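Local coordinates for protein glutamyl-tRNA(Gln) amidotransferase subunit F, mitochondrial (PDB 4N0H) that serves as the F subunit of a yeast mitochondrial amidotransferase assembly and belongs to the GatC-like clan, at residues 11-16 with 20-25; 136-141 with 147-152; 49-54 with 65-70. All coordinates share one frame; numbering follows the deposited sequence.

Contact 1: 11-16 with 20-25; sequences KKFENM and RDYLSR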
loop_
_atom_site.group_PDB
_atom_site.type_symbol
_atom_site.label_atom_id
_atom_site.label_comp_id
_atom_site.label_asym_id
_atom_site.label_seq_id
_atom_site.Cartn_x
_atom_site.Cartn_y
_atom_site.Cartn_z
ATOM N N LYS C 11 -36.374 12.042 -11.965
ATOM C CA LYS C 11 -37.618 11.944 -11.216
ATOM C C LYS C 11 -37.866 10.514 -10.765
ATOM O O LYS C 11 -37.456 9.568 -11.428
ATOM C CB LYS C 11 -38.799 12.446 -12.049
ATOM C CG LYS C 11 -38.767 13.945 -12.307
ATOM N N LYS C 12 -38.544 10.374 -9.633
ATOM C CA LYS C 12 -38.882 9.073 -9.068
ATOM C C LYS C 12 -39.645 8.220 -10.078
ATOM O O LYS C 12 -40.509 8.726 -10.793
ATOM C CB LYS C 12 -39.739 9.285 -7.819
ATOM C CG LYS C 12 -40.135 8.028 -7.084
ATOM C CD LYS C 12 -41.084 8.361 -5.939
ATOM C CE LYS C 12 -42.375 8.981 -6.454
ATOM N NZ LYS C 12 -43.277 9.401 -5.345
ATOM N N PHE C 13 -39.318 6.931 -10.147
ATOM C CA PHE C 13 -40.075 6.020 -10.999
ATOM C C PHE C 13 -41.482 5.882 -10.437
ATOM O O PHE C 13 -41.656 5.725 -9.231
ATOM C CB PHE C 13 -39.408 4.645 -11.090
ATOM C CG PHE C 13 -38.116 4.635 -11.875
ATOM C CD1 PHE C 13 -38.106 4.949 -13.227
ATOM C CD2 PHE C 13 -36.925 4.276 -11.266
ATOM C CE1 PHE C 13 -36.924 4.934 -13.952
ATOM C CE2 PHE C 13 -35.739 4.248 -11.986
ATOM C CZ PHE C 13 -35.745 4.576 -13.338
ATOM N N GLU C 14 -42.484 5.949 -11.310
ATOM C CA GLU C 14 -43.876 5.847 -10.880
ATOM C C GLU C 14 -44.398 4.415 -10.909
ATOM O O GLU C 14 -45.302 4.064 -10.159
ATOM C CB GLU C 14 -44.774 6.755 -11.729
ATOM C CG GLU C 14 -44.591 8.237 -11.457
ATOM C CD GLU C 14 -44.913 8.607 -10.017
ATOM O OE1 GLU C 14 -45.756 7.921 -9.399
ATOM O OE2 GLU C 14 -44.316 9.574 -9.499
ATOM N N ASN C 15 -43.838 3.587 -11.781
ATOM C CA ASN C 15 -44.259 2.195 -11.860
ATOM C C ASN C 15 -43.150 1.329 -12.438
ATOM O O ASN C 15 -42.126 1.844 -12.880
ATOM C CB ASN C 15 -45.542 2.064 -12.693
ATOM C CG ASN C 15 -45.416 2.719 -14.055
ATOM O OD1 ASN C 15 -44.629 2.278 -14.895
ATOM N ND2 ASN C 15 -46.183 3.782 -14.278
ATOM N N MET C 16 -43.355 0.016 -12.432
ATOM C CA MET C 16 -42.321 -0.917 -12.861
ATOM C C MET C 16 -42.035 -0.837 -14.361
ATOM O O MET C 16 -40.904 -1.052 -14.787
ATOM C CB MET C 16 -42.683 -2.357 -12.475
ATOM C CG MET C 16 -42.737 -2.608 -10.973
ATOM S SD MET C 16 -41.221 -2.099 -10.140
ATOM C CE MET C 16 -39.996 -3.037 -11.040
ATOM N N ARG C 20 -38.593 -0.707 -16.680
ATOM C CA ARG C 20 -38.314 -1.562 -17.826
ATOM C C ARG C 20 -37.952 -0.752 -19.074
ATOM O O ARG C 20 -37.058 -1.133 -19.833
ATOM C CB ARG C 20 -39.487 -2.514 -18.103
ATOM C CG ARG C 20 -39.598 -3.661 -17.095
ATOM C CD ARG C 20 -40.776 -4.596 -17.401
ATOM N NE ARG C 20 -40.866 -5.665 -16.410
ATOM C CZ ARG C 20 -41.694 -5.662 -15.371
ATOM N NH1 ARG C 20 -42.540 -4.656 -15.191
ATOM N NH2 ARG C 20 -41.683 -6.677 -14.518
ATOM N N ASP C 21 -38.635 0.371 -19.285
ATOM C CA ASP C 21 -38.309 1.241 -20.415
ATOM C C ASP C 21 -36.933 1.882 -20.220
ATOM O O ASP C 21 -36.108 1.908 -21.136
ATOM C CB ASP C 21 -39.382 2.316 -20.611
ATOM C CG ASP C 21 -40.656 1.768 -21.238
ATOM O OD1 ASP C 21 -40.588 0.718 -21.914
ATOM O OD2 ASP C 21 -41.721 2.395 -21.066
ATOM N N TYR C 22 -36.695 2.389 -19.016
ATOM C CA TYR C 22 -35.413 2.992 -18.646
ATOM C C TYR C 22 -34.252 2.027 -18.881
ATOM O O TYR C 22 -33.209 2.412 -19.426
ATOM C CB TYR C 22 -35.469 3.427 -17.178
ATOM C CG TYR C 22 -34.170 3.911 -16.583
ATOM C CD1 TYR C 22 -33.451 3.109 -15.704
ATOM C CD2 TYR C 22 -33.672 5.174 -16.876
ATOM C CE1 TYR C 22 -32.271 3.545 -15.142
ATOM C CE2 TYR C 22 -32.480 5.617 -16.323
ATOM C CZ TYR C 22 -31.788 4.797 -15.455
ATOM O OH TYR C 22 -30.615 5.227 -14.883
ATOM N N LEU C 23 -34.452 0.767 -18.498
ATOM C CA LEU C 23 -33.450 -0.281 -18.694
ATOM C C LEU C 23 -33.299 -0.690 -20.159
ATOM O O LEU C 23 -32.360 -1.410 -20.509
ATOM C CB LEU C 23 -33.786 -1.514 -17.844
ATOM C CG LEU C 23 -33.676 -1.346 -16.322
ATOM C CD1 LEU C 23 -33.957 -2.657 -15.603
ATOM C CD2 LEU C 23 -32.316 -0.813 -15.943
ATOM N N SER C 24 -34.216 -0.224 -21.005
ATOM C CA SER C 24 -34.216 -0.554 -22.432
ATOM C C SER C 24 -33.759 0.600 -23.334
ATOM O O SER C 24 -33.725 0.459 -24.558
ATOM C CB SER C 24 -35.611 -1.002 -22.883
ATOM O OG SER C 24 -36.029 -2.161 -22.192
ATOM N N ARG C 25 -33.431 1.735 -22.726
ATOM C CA ARG C 25 -33.023 2.936 -23.447
ATOM C C ARG C 25 -31.794 2.732 -24.332
ATOM O O ARG C 25 -30.918 1.935 -24.007
ATOM C CB ARG C 25 -32.718 4.053 -22.452
ATOM C CG ARG C 25 -33.573 5.278 -22.621
ATOM C CD ARG C 25 -34.891 5.118 -21.925
ATOM N NE ARG C 25 -34.979 5.993 -20.763
ATOM C CZ ARG C 25 -35.576 7.180 -20.765
ATOM N NH1 ARG C 25 -36.145 7.635 -21.873
ATOM N NH2 ARG C 25 -35.603 7.910 -19.655
#
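Phe13 drives the edge of its ring at the face of Tyr22, a T-shaped stack with the two planes inclined at 62° and the centroids 5.2 Å apart. The leading atom is Phe13 CZ, 3.6 Å from Tyr22 CD1 and displaced toward the rim of the tyrosine ring. Next to it on the same ring, Phe13 CE1 rests 3.8 Å from Tyr22 CB, at the root of the partner side chain. CG anti to the backbone N (chi1 173°) swings the Tyr22 ring toward the loop. Both rings are buried, and a neighbouring protein chain helps to enclose them: it shares backbone hydrogen bonds with Phe13 and lays a basic side chain against Tyr22. Most of helix 16-22 lies between the two aromatic residues. Asn15 is its N-cap, with OD1 accepting from Gln18 N; Gln18 OE1 in turn accepts from Glu14 N, not from Asn15 N as a classical capping box would require. The first helical turn is then closed by Arg20 N, which donates to Met16 O at 3.0 Å. Arg20 runs extended from CG to NE, and its guanidinium turns back alongside the helix start, NH1 coming 3.6 Å from Met16 CB at an oblique tilt. That same NH1 is hydrogen-bonded to Asn17 OD1, which helps to hold the group there. The Met16 side chain itself is bent at chi2 and chi3, and packs on an apolar side chain of the neighbouring protein. A type I turn runs from Tyr22 to Arg25, and Ser24 OG reaches back to donate to Arg20 O at 2.8 Å.

Contact 2: 136-141 with 147-152; sequences KATGLA and AYFVVK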
loop_
_atom_site.group_PDB
_atom_site.type_symbol
_atom_site.label_atom_id
_atom_site.label_comp_id
_atom_site.label_asym_id
_atom_site.label_seq_id
_atom_site.Cartn_x
_atom_site.Cartn_y
_atom_site.Cartn_z
ATOM N N LYS C 136 12.894 -14.345 17.478
ATOM C CA LYS C 136 14.089 -14.624 16.686
ATOM C C LYS C 136 13.944 -14.040 15.285
ATOM O O LYS C 136 13.337 -14.651 14.401
ATOM C CB LYS C 136 14.370 -16.127 16.619
ATOM C CG LYS C 136 15.838 -16.475 16.820
ATOM C CD LYS C 136 16.461 -17.117 15.587
ATOM C CE LYS C 136 16.440 -18.639 15.678
ATOM N NZ LYS C 136 17.114 -19.293 14.514
ATOM N N ALA C 137 14.506 -12.850 15.097
ATOM C CA ALA C 137 14.347 -12.100 13.857
ATOM C C ALA C 137 14.906 -12.824 12.636
ATOM O O ALA C 137 14.452 -12.599 11.517
ATOM C CB ALA C 137 14.976 -10.720 13.996
ATOM N N THR C 138 15.889 -13.694 12.846
ATOM C CA THR C 138 16.458 -14.461 11.742
ATOM C C THR C 138 15.851 -15.857 11.655
ATOM O O THR C 138 16.246 -16.658 10.812
ATOM C CB THR C 138 17.988 -14.599 11.870
ATOM O OG1 THR C 138 18.306 -15.248 13.107
ATOM C CG2 THR C 138 18.647 -13.232 11.829
ATOM N N GLY C 139 14.877 -16.131 12.517
ATOM C CA GLY C 139 14.322 -17.466 12.653
ATOM C C GLY C 139 13.533 -17.994 11.468
ATOM O O GLY C 139 13.366 -19.205 11.320
ATOM N N LEU C 140 13.047 -17.090 10.622
ATOM C CA LEU C 140 12.220 -17.479 9.490
ATOM C C LEU C 140 13.037 -17.610 8.204
ATOM O O LEU C 140 12.513 -18.023 7.171
ATOM C CB LEU C 140 11.092 -16.463 9.285
ATOM C CG LEU C 140 10.333 -16.034 10.542
ATOM C CD1 LEU C 140 9.263 -15.029 10.177
ATOM C CD2 LEU C 140 9.719 -17.235 11.250
ATOM N N ALA C 141 14.316 -17.251 8.267
ATOM C CA ALA C 141 15.163 -17.268 7.078
ATOM C C ALA C 141 15.621 -18.676 6.708
ATOM O O ALA C 141 16.039 -19.450 7.571
ATOM C CB ALA C 141 16.367 -16.353 7.274
ATOM N N ALA C 147 23.628 -14.856 13.813
ATOM C CA ALA C 147 22.504 -13.921 13.932
ATOM C C ALA C 147 22.379 -12.944 12.757
ATOM O O ALA C 147 21.602 -11.992 12.821
ATOM C CB ALA C 147 22.584 -13.158 15.255
ATOM N N TYR C 148 23.145 -13.178 11.694
ATOM C CA TYR C 148 23.111 -12.321 10.514
ATOM C C TYR C 148 22.279 -12.938 9.402
ATOM O O TYR C 148 22.239 -14.158 9.256
ATOM C CB TYR C 148 24.514 -12.117 9.945
ATOM C CG TYR C 148 25.473 -11.291 10.769
ATOM C CD1 TYR C 148 25.432 -9.901 10.736
ATOM C CD2 TYR C 148 26.457 -11.903 11.538
ATOM C CE1 TYR C 148 26.327 -9.144 11.472
ATOM C CE2 TYR C 148 27.354 -11.159 12.276
ATOM C CZ TYR C 148 27.287 -9.781 12.238
ATOM O OH TYR C 148 28.181 -9.047 12.970
ATOM N N PHE C 149 21.635 -12.086 8.608
ATOM C CA PHE C 149 21.098 -12.499 7.319
ATOM C C PHE C 149 22.265 -12.549 6.339
ATOM O O PHE C 149 23.267 -11.854 6.526
ATOM C CB PHE C 149 20.039 -11.509 6.823
ATOM C CG PHE C 149 18.807 -11.450 7.684
ATOM C CD1 PHE C 149 17.869 -12.472 7.652
ATOM C CD2 PHE C 149 18.585 -10.370 8.527
ATOM C CE1 PHE C 149 16.733 -12.418 8.440
ATOM C CE2 PHE C 149 17.459 -10.309 9.320
ATOM C CZ PHE C 149 16.527 -11.339 9.279
ATOM N N VAL C 150 22.151 -13.369 5.300
ATOM C CA VAL C 150 23.237 -13.492 4.331
ATOM C C VAL C 150 22.794 -13.253 2.893
ATOM O O VAL C 150 21.714 -13.677 2.477
ATOM C CB VAL C 150 23.956 -14.862 4.431
ATOM C CG1 VAL C 150 24.672 -14.993 5.771
ATOM C CG2 VAL C 150 22.971 -16.006 4.229
ATOM N N VAL C 151 23.640 -12.557 2.143
ATOM C CA VAL C 151 23.431 -12.362 0.714
ATOM C C VAL C 151 24.693 -12.800 -0.027
ATOM O O VAL C 151 25.804 -12.457 0.374
ATOM C CB VAL C 151 23.109 -10.891 0.379
ATOM C CG1 VAL C 151 22.792 -10.738 -1.104
ATOM C CG2 VAL C 151 21.939 -10.389 1.222
ATOM N N LYS C 152 24.523 -13.565 -1.100
ATOM C CA LYS C 152 25.663 -14.110 -1.837
ATOM C C LYS C 152 26.074 -13.230 -3.016
ATOM O O LYS C 152 25.233 -12.793 -3.800
ATOM C CB LYS C 152 25.346 -15.521 -2.331
ATOM C CG LYS C 152 24.822 -16.453 -1.254
ATOM C CD LYS C 152 24.096 -17.636 -1.873
ATOM C CE LYS C 152 23.344 -18.444 -0.825
ATOM N NZ LYS C 152 22.596 -19.583 -1.432
#
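Phe149 plugs the turn opposite it, with Thr138 on one ring face and Ala137 and Ala141 at the edge. Thr138 CG2 sits 3.9 Å from the centroid of the Phe149 ring, only 15° off its normal, a clear CH-pi contact. With OG1 between the backbone N and the carbonyl carbon (chi1 59°), the methyl is the branch left to face the ring. The tightest touch is at the ring's edge, where Phe149 CZ is 3.3 Å from Ala137 O. Thr138 CG2 also lies 3.4 Å from Ala147 O. Packing eases one atom along the ring, where Ala141 CB stays 4.1 Å from Phe149 CE1, and toward the partly exposed Ala147 and Tyr148, the CB of Tyr148 pointing away from the turn. Two successive type I turns, Lys136 to Gly139 and Thr138 to Ala141, curl the chain round the aromatic tip. Asn46 of subunit B covers Thr138 and Phe149 and hydrogen-bonds to Ala147 O. From Phe149 to Lys152 the strand pairs antiparallel with a strand of subunit B, making this a beta sheet continued across a subunit interface.

Contact 3: 49-54 with 65-70; sequences EAVKKL and ADIKEI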
loop_
_atom_site.group_PDB
_atom_site.type_symbol
_atom_site.label_atom_id
_atom_site.label_comp_id
_atom_site.label_asym_id
_atom_site.label_seq_id
_atom_site.Cartn_x
_atom_site.Cartn_y
_atom_site.Cartn_z
ATOM N N GLU C 49 14.568 -2.934 -25.331
ATOM C CA GLU C 49 15.436 -2.341 -24.322
ATOM C C GLU C 49 14.606 -1.807 -23.156
ATOM O O GLU C 49 15.089 -1.726 -22.027
ATOM C CB GLU C 49 16.282 -1.221 -24.928
ATOM N N ALA C 50 13.357 -1.445 -23.436
ATOM C CA ALA C 50 12.453 -0.973 -22.394
ATOM C C ALA C 50 11.993 -2.134 -21.523
ATOM O O ALA C 50 11.892 -2.002 -20.306
ATOM C CB ALA C 50 11.259 -0.254 -23.001
ATOM N N VAL C 51 11.715 -3.270 -22.157
ATOM C CA VAL C 51 11.290 -4.466 -21.440
ATOM C C VAL C 51 12.407 -5.006 -20.545
ATOM O O VAL C 51 12.166 -5.390 -19.400
ATOM C CB VAL C 51 10.788 -5.560 -22.411
ATOM C CG1 VAL C 51 10.667 -6.905 -21.706
ATOM C CG2 VAL C 51 9.454 -5.150 -23.022
ATOM N N LYS C 52 13.630 -5.019 -21.066
ATOM C CA LYS C 52 14.778 -5.467 -20.284
ATOM C C LYS C 52 14.996 -4.569 -19.066
ATOM O O LYS C 52 15.289 -5.056 -17.970
ATOM C CB LYS C 52 16.038 -5.530 -21.151
ATOM C CG LYS C 52 15.966 -6.590 -22.241
ATOM C CD LYS C 52 17.279 -6.719 -22.995
ATOM C CE LYS C 52 17.191 -7.797 -24.064
ATOM N NZ LYS C 52 18.460 -7.918 -24.844
ATOM N N LYS C 53 14.837 -3.263 -19.262
ATOM C CA LYS C 53 14.901 -2.312 -18.159
ATOM C C LYS C 53 13.830 -2.626 -17.117
ATOM O O LYS C 53 14.105 -2.654 -15.922
ATOM C CB LYS C 53 14.730 -0.879 -18.666
ATOM C CG LYS C 53 14.685 0.155 -17.548
ATOM C CD LYS C 53 14.371 1.552 -18.065
ATOM C CE LYS C 53 13.096 2.091 -17.434
ATOM N NZ LYS C 53 12.976 3.571 -17.567
ATOM N N LEU C 54 12.612 -2.872 -17.587
ATOM C CA LEU C 54 11.484 -3.187 -16.713
ATOM C C LEU C 54 11.700 -4.477 -15.920
ATOM O O LEU C 54 11.368 -4.550 -14.737
ATOM C CB LEU C 54 10.190 -3.280 -17.530
ATOM C CG LEU C 54 9.142 -2.172 -17.391
ATOM C CD1 LEU C 54 9.634 -0.994 -16.559
ATOM C CD2 LEU C 54 8.672 -1.703 -18.761
ATOM N N ALA C 65 13.161 -15.070 -20.505
ATOM C CA ALA C 65 12.091 -14.105 -20.723
ATOM C C ALA C 65 11.757 -13.980 -22.205
ATOM O O ALA C 65 12.645 -13.808 -23.040
ATOM C CB ALA C 65 12.466 -12.750 -20.146
ATOM N N ASP C 66 10.470 -14.075 -22.522
ATOM C CA ASP C 66 9.997 -13.908 -23.889
ATOM C C ASP C 66 9.758 -12.424 -24.151
ATOM O O ASP C 66 8.664 -11.913 -23.910
ATOM C CB ASP C 66 8.703 -14.700 -24.094
ATOM C CG ASP C 66 8.383 -14.936 -25.558
ATOM O OD1 ASP C 66 8.778 -14.105 -26.404
ATOM O OD2 ASP C 66 7.731 -15.958 -25.863
ATOM N N ILE C 67 10.784 -11.741 -24.651
ATOM C CA ILE C 67 10.758 -10.284 -24.786
ATOM C C ILE C 67 9.630 -9.768 -25.682
ATOM O O ILE C 67 8.933 -8.817 -25.326
ATOM C CB ILE C 67 12.111 -9.737 -25.293
ATOM C CG1 ILE C 67 13.248 -10.198 -24.381
ATOM C CG2 ILE C 67 12.079 -8.217 -25.368
ATOM C CD1 ILE C 67 13.139 -9.678 -22.954
ATOM N N LYS C 68 9.449 -10.400 -26.836
ATOM C CA LYS C 68 8.416 -9.977 -27.778
ATOM C C LYS C 68 7.022 -10.156 -27.184
ATOM O O LYS C 68 6.137 -9.319 -27.379
ATOM C CB LYS C 68 8.531 -10.756 -29.090
ATOM C CG LYS C 68 7.753 -10.134 -30.238
ATOM C CD LYS C 68 8.446 -8.883 -30.760
ATOM C CE LYS C 68 9.584 -9.233 -31.707
ATOM N NZ LYS C 68 9.078 -9.858 -32.959
ATOM N N GLU C 69 6.837 -11.253 -26.454
ATOM C CA GLU C 69 5.566 -11.548 -25.803
ATOM C C GLU C 69 5.238 -10.520 -24.720
ATOM O O GLU C 69 4.086 -10.115 -24.565
ATOM C CB GLU C 69 5.591 -12.957 -25.207
ATOM C CG GLU C 69 4.351 -13.327 -24.412
ATOM C CD GLU C 69 4.352 -14.782 -23.981
ATOM O OE1 GLU C 69 5.069 -15.590 -24.611
ATOM O OE2 GLU C 69 3.639 -15.117 -23.011
ATOM N N ILE C 70 6.257 -10.104 -23.974
ATOM C CA ILE C 70 6.087 -9.064 -22.966
ATOM C C ILE C 70 5.758 -7.730 -23.632
ATOM O O ILE C 70 4.897 -6.990 -23.160
ATOM C CB ILE C 70 7.343 -8.919 -22.072
ATOM C CG1 ILE C 70 7.654 -10.244 -21.372
ATOM C CG2 ILE C 70 7.142 -7.822 -21.044
ATOM C CD1 ILE C 70 8.883 -10.205 -20.490
#
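Ile67 and Ile70 receive Val51 where helix 48-57 and helix 67-81 meet in a helix-loop-helix. Taking the second segment in order, Ala65 still belongs to the connection and leans on Leu55 of the first helix. Asp66 follows as the N-cap of helix 67-81: its OD1 accepts from Glu69 N at 3.5 Å, a weak capping bond, while its side chain leaves from the far side of the backbone. Ile67 opens the helix and makes the first apolar contact with Val51. Its CG1 lies beside the backbone N (chi1 -55°), and the bend at chi2 turns CD1 to the first helix, 3.9 Å from Val51 CG1. The same methyl brushes the aliphatic part of Lys52, with Ile67 CD1 4.2 Å from Lys52 CG. Glu69 faces elsewhere, and its OE1 lies 3.0 Å from Asp66 OD2; two acceptors so close would probably repel unless one carboxylate held a proton. One turn on from Ile67, Ile70 is buried and directs its CB at the first helix, crossing the Val51 side chain obliquely. It also packs on Leu55, while Val51 reaches further to Gln71. Both branches of Val51 meet a single methyl here: Ile70 CG2 lies 3.7 Å from Val51 CG1 and 4.0 Å from Val51 CG2.

From the N terminus, contact 1 closes first, joining the loop after strand 8-9 to the far end of helix 16-22 over a gap of three residues. After residues 36-43, which are not modelled, contact 3 pairs helices 48-57 and 67-81 across their connection. A second unmodelled stretch, 91-105, and helix 112-120 precede contact 2, which folds a loop onto strand 149-152. The three follow in series, with none nested and none crossing. They are also far apart: contacts 1 and 2 lie on opposite sides of the chain's centre, 65 Å between centres, and contact 3 is 33 Å from contact 2, centre to centre.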